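Local structure of glutaminyl-tRNA synthetase (Saccharomyces cerevisiae, 3TL4) at residues T8-Q13 with L37-P42; E71-G76 with G80-S85; E135-L138 with K143-P146. The protein attaches glutamine to its cognate tRNA at the expense of ATP, the chain here being the appended N-terminal tRNA-binding domain of the enzyme. All blocks are in the same frame, centred on the assembly; numbering follows the deposited sequence.

Interaction 1: T8-Q13 with L37-P42; sequences TQLFSQ and LIKETP
Two first torsions set up this helix-helix packing contact: Leu10 holds CG anti to its own backbone N (chi1 175°), which sends its isobutyl group out toward Ile38, while Ile38 keeps CG2 in the corresponding anti position and CG1 beside the backbone N (chi1 -69°). The contact joins helix 4-13 to the C-terminal end of helix 28-39 in the all-helical N-terminal part of the tRNA-binding domain. The backbones stay well apart, with CA of Leu10 and CA of Ile38 8.5 Å from each other, and apolar side chains bridge the interval without any hydrogen bond across it. The side chains of Leu10 and Ile38 run antiparallel alongside each other, and the fork of Leu10 straddles one methyl: CD1 and CD2 of Leu10 each lie 3.9 Å from CG2 of Ile38. The other branch of Ile38 serves the aromatic neighbour, its CD1 approaching CD1 of Phe11 obliquely at 4.0 Å. Phe11 starts out away from helix 28-39, and its ring returns to reach Ser31 and Leu34 of that helix, while Ile38 also meets Val14 and Trp47. On the solvent side, Lys39 bends at chi2 (-71°) and lays its aliphatic chain by Leu10. With an alanine at Leu10, both methyls that hold CG2 of Ile38 would be gone, and a gap would probably open between the helices, with the Lys39 chain left to swing. At the exposed edge, CE of Lys39 lies 4.1 Å from CD2 of Leu10.

Interaction 2: E71-G76 with G80-S85; sequences ELIVNG and GDLKTS
A Schellman motif ends helix 70-78, and the contact is the turn of chain that folds back over that end. Gly80 is the first residue to leave helical angles, with a positive phi of 87° that would press a CB against the preceding carbonyl oxygen. The chain beyond Gly80 turns back to the oxygen of Gly76. Leu82 N donates to Gly76 O at 3.1 Å in a nearly straight bond (175° at the hydrogen), although it comes from above the carbonyl plane; Asp81 N adds a weak, bent bond to Gly76 O at 2.9 Å. Leu82 then turns its side chain to the helix: CG rests 3.9 Å from C of Gly76, and the side chain passes Ile73 at a slant, with its CD1 3.8 Å from CG2 and 3.7 Å from O of Ile73. A CB modelled on Gly76 would fall 2.9 Å from CD1 of Leu82, so a side chain there would probably need a shift. Ala91 of helix 85-98 touches both Ile73 and Leu82, while the carboxylate of Asp81 is held by Asn79. Where helical donors run out, Gly76 O thus takes one straight and one weak bond, with Leu82 packed on Ile73 alongside.

Interaction 3: E135-L138 with K143-P146; sequences ERIL and KLVP
Leu144 reaches across to helix 134-140 from the short 3-10 turn ahead of helix 145-153, and its side chain carries the contact. From CB, which points toward the other segment, the chain continues to CG in the position anti to the backbone N (chi1 -172°), extending the branched end outward from the turn. Both methyls of the fork meet NH1 of Arg136, CD1 at 3.8 Å and CD2 at 3.7 Å. CD2 also reaches CG1 of Ile137 at 3.7 Å and CG of Arg136 at 4.1 Å. Arg136 and Ile137 each run roughly perpendicular to the leucine side chain, and CD2 approaches the guanidinium obliquely. A bend at chi3 (57°) in Arg136 brings that group round to the leucine, while NH2 is engaged by Asn133 OD1 and Tyr129 OH, which should help to fix how the flat group is turned. The contact grades from the buried Ile137 to the exposed Arg136. Helix 145-153 adds Ile148 against Ile137 and Asp151 against Arg136. Both helix 134-140, through Leu138 on Leu177 and Leu178, and helix 145-153, through Val145 on Lys167 and Asp171, pack on helix 166-178, so the three helices meet one another.

Interactions 1 and 2 belong to one neighbourhood, their centres 16 Å apart and on the same side of the chain's centre; interaction 3 sits on the opposite side, 39 Å from interaction 2 and 50 Å from interaction 1, centre to centre. The first two also touch: CD2 of Leu37 meets CG2 of Val74 at 3.7 Å, joining helices 28-39 and 70-78. Interaction 2 is buried and the nearest to the centre, and it alone has backbone hydrogen bonds between its two segments. Interactions 1 and 3 are partly buried and rely on side chains, each shading from an apolar inner residue to a long cationic one outside, Lys39 or Arg136. No helix is shared among the three.

Interaction 1: T8-Q13 with L37-P42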
loop_
_atom_site.group_PDB
_atom_site.type_symbol
_atom_site.label_atom_id
_atom_site.label_comp_id
_atom_site.label_asym_id
_atom_site.label_seq_id
_atom_site.Cartn_x
_atom_site.Cartn_y
_atom_site.Cartn_z
ATOM N N THR A 8 -18.620 -19.007 -4.596
ATOM C CA THR A 8 -17.516 -19.953 -4.492
ATOM C C THR A 8 -16.901 -20.232 -5.856
ATOM O O THR A 8 -15.676 -20.254 -6.007
ATOM C CB THR A 8 -17.976 -21.299 -3.895
ATOM O OG1 THR A 8 -18.291 -21.129 -2.510
ATOM C CG2 THR A 8 -16.875 -22.337 -4.017
ATOM N N GLN A 9 -17.760 -20.465 -6.843
ATOM C CA GLN A 9 -17.309 -20.828 -8.181
ATOM C C GLN A 9 -16.436 -19.727 -8.800
ATOM O O GLN A 9 -15.340 -19.999 -9.285
ATOM C CB GLN A 9 -18.509 -21.142 -9.074
ATOM C CG GLN A 9 -18.294 -22.314 -10.027
ATOM C CD GLN A 9 -19.580 -22.747 -10.722
ATOM O OE1 GLN A 9 -19.864 -22.330 -11.847
ATOM N NE2 GLN A 9 -20.364 -23.589 -10.049
ATOM N N LEU A 10 -16.913 -18.486 -8.763
ATOM C CA LEU A 10 -16.188 -17.367 -9.371
ATOM C C LEU A 10 -14.822 -17.139 -8.732
ATOM O O LEU A 10 -13.826 -16.965 -9.426
ATOM C CB LEU A 10 -17.014 -16.086 -9.284
ATOM C CG LEU A 10 -16.334 -14.805 -9.766
ATOM C CD1 LEU A 10 -15.976 -14.910 -11.242
ATOM C CD2 LEU A 10 -17.228 -13.593 -9.509
ATOM N N PHE A 11 -14.790 -17.148 -7.404
ATOM C CA PHE A 11 -13.583 -16.839 -6.641
ATOM C C PHE A 11 -12.464 -17.834 -6.878
ATOM O O PHE A 11 -11.299 -17.452 -6.995
ATOM C CB PHE A 11 -13.896 -16.781 -5.143
ATOM C CG PHE A 11 -14.843 -15.675 -4.766
ATOM C CD1 PHE A 11 -15.148 -14.665 -5.666
ATOM C CD2 PHE A 11 -15.425 -15.642 -3.513
ATOM C CE1 PHE A 11 -16.020 -13.638 -5.315
ATOM C CE2 PHE A 11 -16.298 -14.621 -3.161
ATOM C CZ PHE A 11 -16.593 -13.619 -4.063
ATOM N N SER A 12 -12.808 -19.115 -6.931
ATOM C CA SER A 12 -11.794 -20.130 -7.162
ATOM C C SER A 12 -11.395 -20.155 -8.632
ATOM O O SER A 12 -10.293 -20.579 -8.971
ATOM C CB SER A 12 -12.275 -21.499 -6.705
ATOM O OG SER A 12 -13.441 -21.868 -7.415
ATOM N N GLN A 13 -12.289 -19.689 -9.499
ATOM C CA GLN A 13 -11.983 -19.583 -10.924
ATOM C C GLN A 13 -10.985 -18.474 -11.222
ATOM O O GLN A 13 -10.173 -18.600 -12.139
ATOM C CB GLN A 13 -13.253 -19.387 -11.745
ATOM C CG GLN A 13 -14.034 -20.673 -11.926
ATOM C CD GLN A 13 -15.477 -20.435 -12.312
ATOM O OE1 GLN A 13 -15.941 -19.291 -12.363
ATOM N NE2 GLN A 13 -16.201 -21.517 -12.584
ATOM N N LEU A 37 -17.187 -6.532 -8.038
ATOM C CA LEU A 37 -15.927 -5.946 -8.487
ATOM C C LEU A 37 -15.233 -6.831 -9.531
ATOM O O LEU A 37 -14.840 -6.352 -10.597
ATOM C CB LEU A 37 -14.993 -5.660 -7.303
ATOM C CG LEU A 37 -15.481 -4.628 -6.276
ATOM C CD1 LEU A 37 -14.635 -4.649 -5.003
ATOM C CD2 LEU A 37 -15.563 -3.213 -6.861
ATOM N N ILE A 38 -15.085 -8.119 -9.231
ATOM C CA ILE A 38 -14.546 -9.063 -10.212
ATOM C C ILE A 38 -15.330 -9.089 -11.548
ATOM O O ILE A 38 -14.747 -9.268 -12.616
ATOM C CB ILE A 38 -14.470 -10.487 -9.639
ATOM C CG1 ILE A 38 -13.396 -10.566 -8.553
ATOM C CG2 ILE A 38 -14.172 -11.492 -10.741
ATOM C CD1 ILE A 38 -13.272 -11.922 -7.913
ATOM N N LYS A 39 -16.645 -8.915 -11.489
ATOM C CA LYS A 39 -17.475 -9.005 -12.694
ATOM C C LYS A 39 -17.380 -7.779 -13.610
ATOM O O LYS A 39 -17.799 -7.840 -14.760
ATOM C CB LYS A 39 -18.942 -9.269 -12.331
ATOM C CG LYS A 39 -19.234 -10.679 -11.852
ATOM C CD LYS A 39 -19.131 -11.689 -12.985
ATOM C CE LYS A 39 -19.817 -13.002 -12.597
ATOM N NZ LYS A 39 -19.783 -14.043 -13.665
ATOM N N GLU A 40 -16.838 -6.670 -13.108
ATOM C CA GLU A 40 -16.645 -5.486 -13.941
ATOM C C GLU A 40 -15.199 -5.363 -14.449
ATOM O O GLU A 40 -14.677 -4.265 -14.645
ATOM C CB GLU A 40 -17.146 -4.202 -13.245
ATOM C CG GLU A 40 -16.572 -3.893 -11.860
ATOM C CD GLU A 40 -17.261 -2.692 -11.196
ATOM O OE1 GLU A 40 -18.111 -2.052 -11.857
ATOM O OE2 GLU A 40 -16.962 -2.387 -10.017
ATOM N N THR A 41 -14.565 -6.517 -14.641
ATOM C CA THR A 41 -13.264 -6.612 -15.284
ATOM C C THR A 41 -13.472 -7.470 -16.522
ATOM O O THR A 41 -14.399 -8.283 -16.565
ATOM C CB THR A 41 -12.219 -7.343 -14.404
ATOM O OG1 THR A 41 -12.681 -8.664 -14.115
ATOM C CG2 THR A 41 -11.959 -6.608 -13.100
ATOM N N PRO A 42 -12.603 -7.308 -17.527
ATOM C CA PRO A 42 -12.677 -8.060 -18.788
ATOM C C PRO A 42 -12.773 -9.570 -18.579
ATOM O O PRO A 42 -12.097 -10.118 -17.719
ATOM C CB PRO A 42 -11.358 -7.708 -19.470
ATOM C CG PRO A 42 -11.029 -6.344 -18.943
ATOM C CD PRO A 42 -11.489 -6.344 -17.522
#

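Interaction 2: E71-G76 with G80-S85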
loop_
_atom_site.group_PDB
_atom_site.type_symbol
_atom_site.label_atom_id
_atom_site.label_comp_id
_atom_site.label_asym_id
_atom_site.label_seq_id
_atom_site.Cartn_x
_atom_site.Cartn_y
_atom_site.Cartn_z
ATOM N N GLU A 71 -15.415 1.123 -10.514
ATOM C CA GLU A 71 -14.663 0.503 -11.607
ATOM C C GLU A 71 -13.361 1.237 -11.924
ATOM O O GLU A 71 -12.468 0.686 -12.557
ATOM C CB GLU A 71 -15.519 0.389 -12.873
ATOM C CG GLU A 71 -15.824 1.719 -13.572
ATOM C CD GLU A 71 -17.036 2.468 -12.996
ATOM O OE1 GLU A 71 -17.680 1.978 -12.036
ATOM O OE2 GLU A 71 -17.339 3.561 -13.514
ATOM N N LEU A 72 -13.253 2.490 -11.502
ATOM C CA LEU A 72 -12.019 3.227 -11.723
ATOM C C LEU A 72 -10.924 2.580 -10.899
ATOM O O LEU A 72 -9.816 2.364 -11.377
ATOM C CB LEU A 72 -12.170 4.685 -11.305
ATOM C CG LEU A 72 -13.055 5.589 -12.143
ATOM C CD1 LEU A 72 -13.163 6.936 -11.446
ATOM C CD2 LEU A 72 -12.476 5.732 -13.548
ATOM N N ILE A 73 -11.240 2.271 -9.648
ATOM C CA ILE A 73 -10.291 1.581 -8.770
ATOM C C ILE A 73 -9.945 0.186 -9.304
ATOM O O ILE A 73 -8.781 -0.189 -9.374
ATOM C CB ILE A 73 -10.836 1.447 -7.342
ATOM C CG1 ILE A 73 -11.576 2.729 -6.932
ATOM C CG2 ILE A 73 -9.713 1.105 -6.363
ATOM C CD1 ILE A 73 -12.117 2.704 -5.496
ATOM N N VAL A 74 -10.958 -0.586 -9.679
ATOM C CA VAL A 74 -10.707 -1.899 -10.258
ATOM C C VAL A 74 -9.799 -1.849 -11.500
ATOM O O VAL A 74 -8.838 -2.615 -11.610
ATOM C CB VAL A 74 -12.009 -2.631 -10.587
ATOM C CG1 VAL A 74 -11.707 -3.909 -11.343
ATOM C CG2 VAL A 74 -12.796 -2.920 -9.297
ATOM N N ASN A 75 -10.094 -0.949 -12.430
ATOM C CA ASN A 75 -9.262 -0.808 -13.621
ATOM C C ASN A 75 -7.821 -0.439 -13.264
ATOM O O ASN A 75 -6.873 -0.902 -13.891
ATOM C CB ASN A 75 -9.845 0.238 -14.575
ATOM C CG ASN A 75 -11.203 -0.170 -15.143
ATOM O OD1 ASN A 75 -11.498 -1.359 -15.326
ATOM N ND2 ASN A 75 -12.032 0.824 -15.437
ATOM N N GLY A 76 -7.668 0.395 -12.241
ATOM C CA GLY A 76 -6.359 0.778 -11.754
ATOM C C GLY A 76 -5.600 -0.410 -11.199
ATOM O O GLY A 76 -4.405 -0.566 -11.444
ATOM N N GLY A 80 -2.353 -2.224 -13.268
ATOM C CA GLY A 80 -1.039 -2.055 -12.656
ATOM C C GLY A 80 -0.729 -0.644 -12.173
ATOM O O GLY A 80 0.380 -0.364 -11.723
ATOM N N ASP A 81 -1.708 0.252 -12.268
ATOM C CA ASP A 81 -1.558 1.604 -11.745
ATOM C C ASP A 81 -1.515 1.601 -10.210
ATOM O O ASP A 81 -0.656 2.237 -9.596
ATOM C CB ASP A 81 -2.687 2.505 -12.254
ATOM C CG ASP A 81 -2.542 2.861 -13.743
ATOM O OD1 ASP A 81 -1.424 2.714 -14.308
ATOM O OD2 ASP A 81 -3.549 3.304 -14.345
ATOM N N LEU A 82 -2.436 0.864 -9.602
ATOM C CA LEU A 82 -2.520 0.764 -8.151
ATOM C C LEU A 82 -1.891 -0.545 -7.698
ATOM O O LEU A 82 -2.512 -1.605 -7.812
ATOM C CB LEU A 82 -3.981 0.815 -7.710
ATOM C CG LEU A 82 -4.785 2.023 -8.198
ATOM C CD1 LEU A 82 -6.231 1.895 -7.776
ATOM C CD2 LEU A 82 -4.193 3.328 -7.665
ATOM N N LYS A 83 -0.663 -0.464 -7.183
ATOM C CA LYS A 83 0.137 -1.645 -6.857
ATOM C C LYS A 83 0.093 -2.056 -5.387
ATOM O O LYS A 83 0.421 -3.193 -5.063
ATOM C CB LYS A 83 1.608 -1.441 -7.256
ATOM C CG LYS A 83 1.854 -1.128 -8.716
ATOM C CD LYS A 83 1.388 -2.261 -9.628
ATOM C CE LYS A 83 2.323 -3.465 -9.573
ATOM N NZ LYS A 83 1.962 -4.528 -10.562
ATOM N N THR A 84 -0.278 -1.147 -4.490
ATOM C CA THR A 84 -0.231 -1.471 -3.057
ATOM C C THR A 84 -1.580 -1.286 -2.364
ATOM O O THR A 84 -2.475 -0.618 -2.894
ATOM C CB THR A 84 0.852 -0.643 -2.311
ATOM O OG1 THR A 84 0.526 0.746 -2.384
ATOM C CG2 THR A 84 2.218 -0.849 -2.939
ATOM N N SER A 85 -1.717 -1.897 -1.188
ATOM C CA SER A 85 -2.898 -1.727 -0.348
ATOM C C SER A 85 -3.073 -0.265 -0.020
ATOM O O SER A 85 -4.196 0.231 0.106
ATOM C CB SER A 85 -2.742 -2.488 0.964
ATOM O OG SER A 85 -2.651 -3.872 0.728
#

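Interaction 3: E135-L138 with K143-P146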
loop_
_atom_site.group_PDB
_atom_site.type_symbol
_atom_site.label_atom_id
_atom_site.label_comp_id
_atom_site.label_asym_id
_atom_site.label_seq_id
_atom_site.Cartn_x
_atom_site.Cartn_y
_atom_site.Cartn_z
ATOM N N GLU A 135 22.249 17.045 16.341
ATOM C CA GLU A 135 22.736 17.041 17.733
ATOM C C GLU A 135 21.959 16.111 18.665
ATOM O O GLU A 135 22.531 15.558 19.588
ATOM C CB GLU A 135 22.809 18.456 18.304
ATOM C CG GLU A 135 23.780 19.327 17.535
ATOM C CD GLU A 135 23.869 20.726 18.076
ATOM O OE1 GLU A 135 22.934 21.513 17.822
ATOM O OE2 GLU A 135 24.880 21.039 18.750
ATOM N N ARG A 136 20.662 15.938 18.429
ATOM C CA ARG A 136 19.894 14.959 19.191
ATOM C C ARG A 136 20.441 13.567 18.871
ATOM O O ARG A 136 20.589 12.739 19.746
ATOM C CB ARG A 136 18.398 15.040 18.852
ATOM C CG ARG A 136 17.518 14.158 19.731
ATOM C CD ARG A 136 16.039 14.583 19.703
ATOM N NE ARG A 136 15.500 14.596 18.345
ATOM C CZ ARG A 136 14.987 13.532 17.740
ATOM N NH1 ARG A 136 14.926 12.358 18.375
ATOM N NH2 ARG A 136 14.526 13.639 16.507
ATOM N N ILE A 137 20.752 13.331 17.600
ATOM C CA ILE A 137 21.324 12.057 17.179
ATOM C C ILE A 137 22.770 11.807 17.638
ATOM O O ILE A 137 23.104 10.697 17.985
ATOM C CB ILE A 137 21.230 11.874 15.666
ATOM C CG1 ILE A 137 19.757 11.862 15.242
ATOM C CG2 ILE A 137 21.891 10.574 15.271
ATOM C CD1 ILE A 137 19.572 11.947 13.738
ATOM N N LEU A 138 23.619 12.830 17.637
ATOM C CA LEU A 138 24.994 12.683 18.125
ATOM C C LEU A 138 25.030 12.378 19.613
ATOM O O LEU A 138 25.888 11.644 20.088
ATOM C CB LEU A 138 25.814 13.946 17.858
ATOM C CG LEU A 138 26.384 14.107 16.450
ATOM C CD1 LEU A 138 27.036 15.466 16.286
ATOM C CD2 LEU A 138 27.382 13.005 16.190
ATOM N N LYS A 143 21.259 4.109 20.009
ATOM C CA LYS A 143 19.995 3.927 20.718
ATOM C C LYS A 143 18.813 4.637 20.048
ATOM O O LYS A 143 17.655 4.284 20.276
ATOM C CB LYS A 143 20.114 4.419 22.164
ATOM C CG LYS A 143 21.092 3.629 23.015
ATOM C CD LYS A 143 21.205 4.232 24.407
ATOM C CE LYS A 143 22.100 3.381 25.321
ATOM N NZ LYS A 143 23.551 3.399 24.939
ATOM N N LEU A 144 19.103 5.635 19.228
ATOM C CA LEU A 144 18.056 6.439 18.604
ATOM C C LEU A 144 17.638 5.908 17.235
ATOM O O LEU A 144 16.645 6.353 16.669
ATOM C CB LEU A 144 18.510 7.905 18.489
ATOM C CG LEU A 144 17.484 8.944 18.037
ATOM C CD1 LEU A 144 16.178 8.769 18.801
ATOM C CD2 LEU A 144 18.021 10.367 18.195
ATOM N N VAL A 145 18.387 4.951 16.701
ATOM C CA VAL A 145 18.094 4.438 15.363
ATOM C C VAL A 145 16.648 3.923 15.169
ATOM O O VAL A 145 16.045 4.145 14.112
ATOM C CB VAL A 145 19.151 3.408 14.887
ATOM C CG1 VAL A 145 18.670 2.684 13.652
ATOM C CG2 VAL A 145 20.499 4.111 14.604
ATOM N N PRO A 146 16.074 3.247 16.181
ATOM C CA PRO A 146 14.665 2.863 15.994
ATOM C C PRO A 146 13.718 4.080 15.930
ATOM O O PRO A 146 12.652 4.013 15.312
ATOM C CB PRO A 146 14.369 2.008 17.223
ATOM C CG PRO A 146 15.740 1.477 17.651
ATOM C CD PRO A 146 16.677 2.615 17.369
#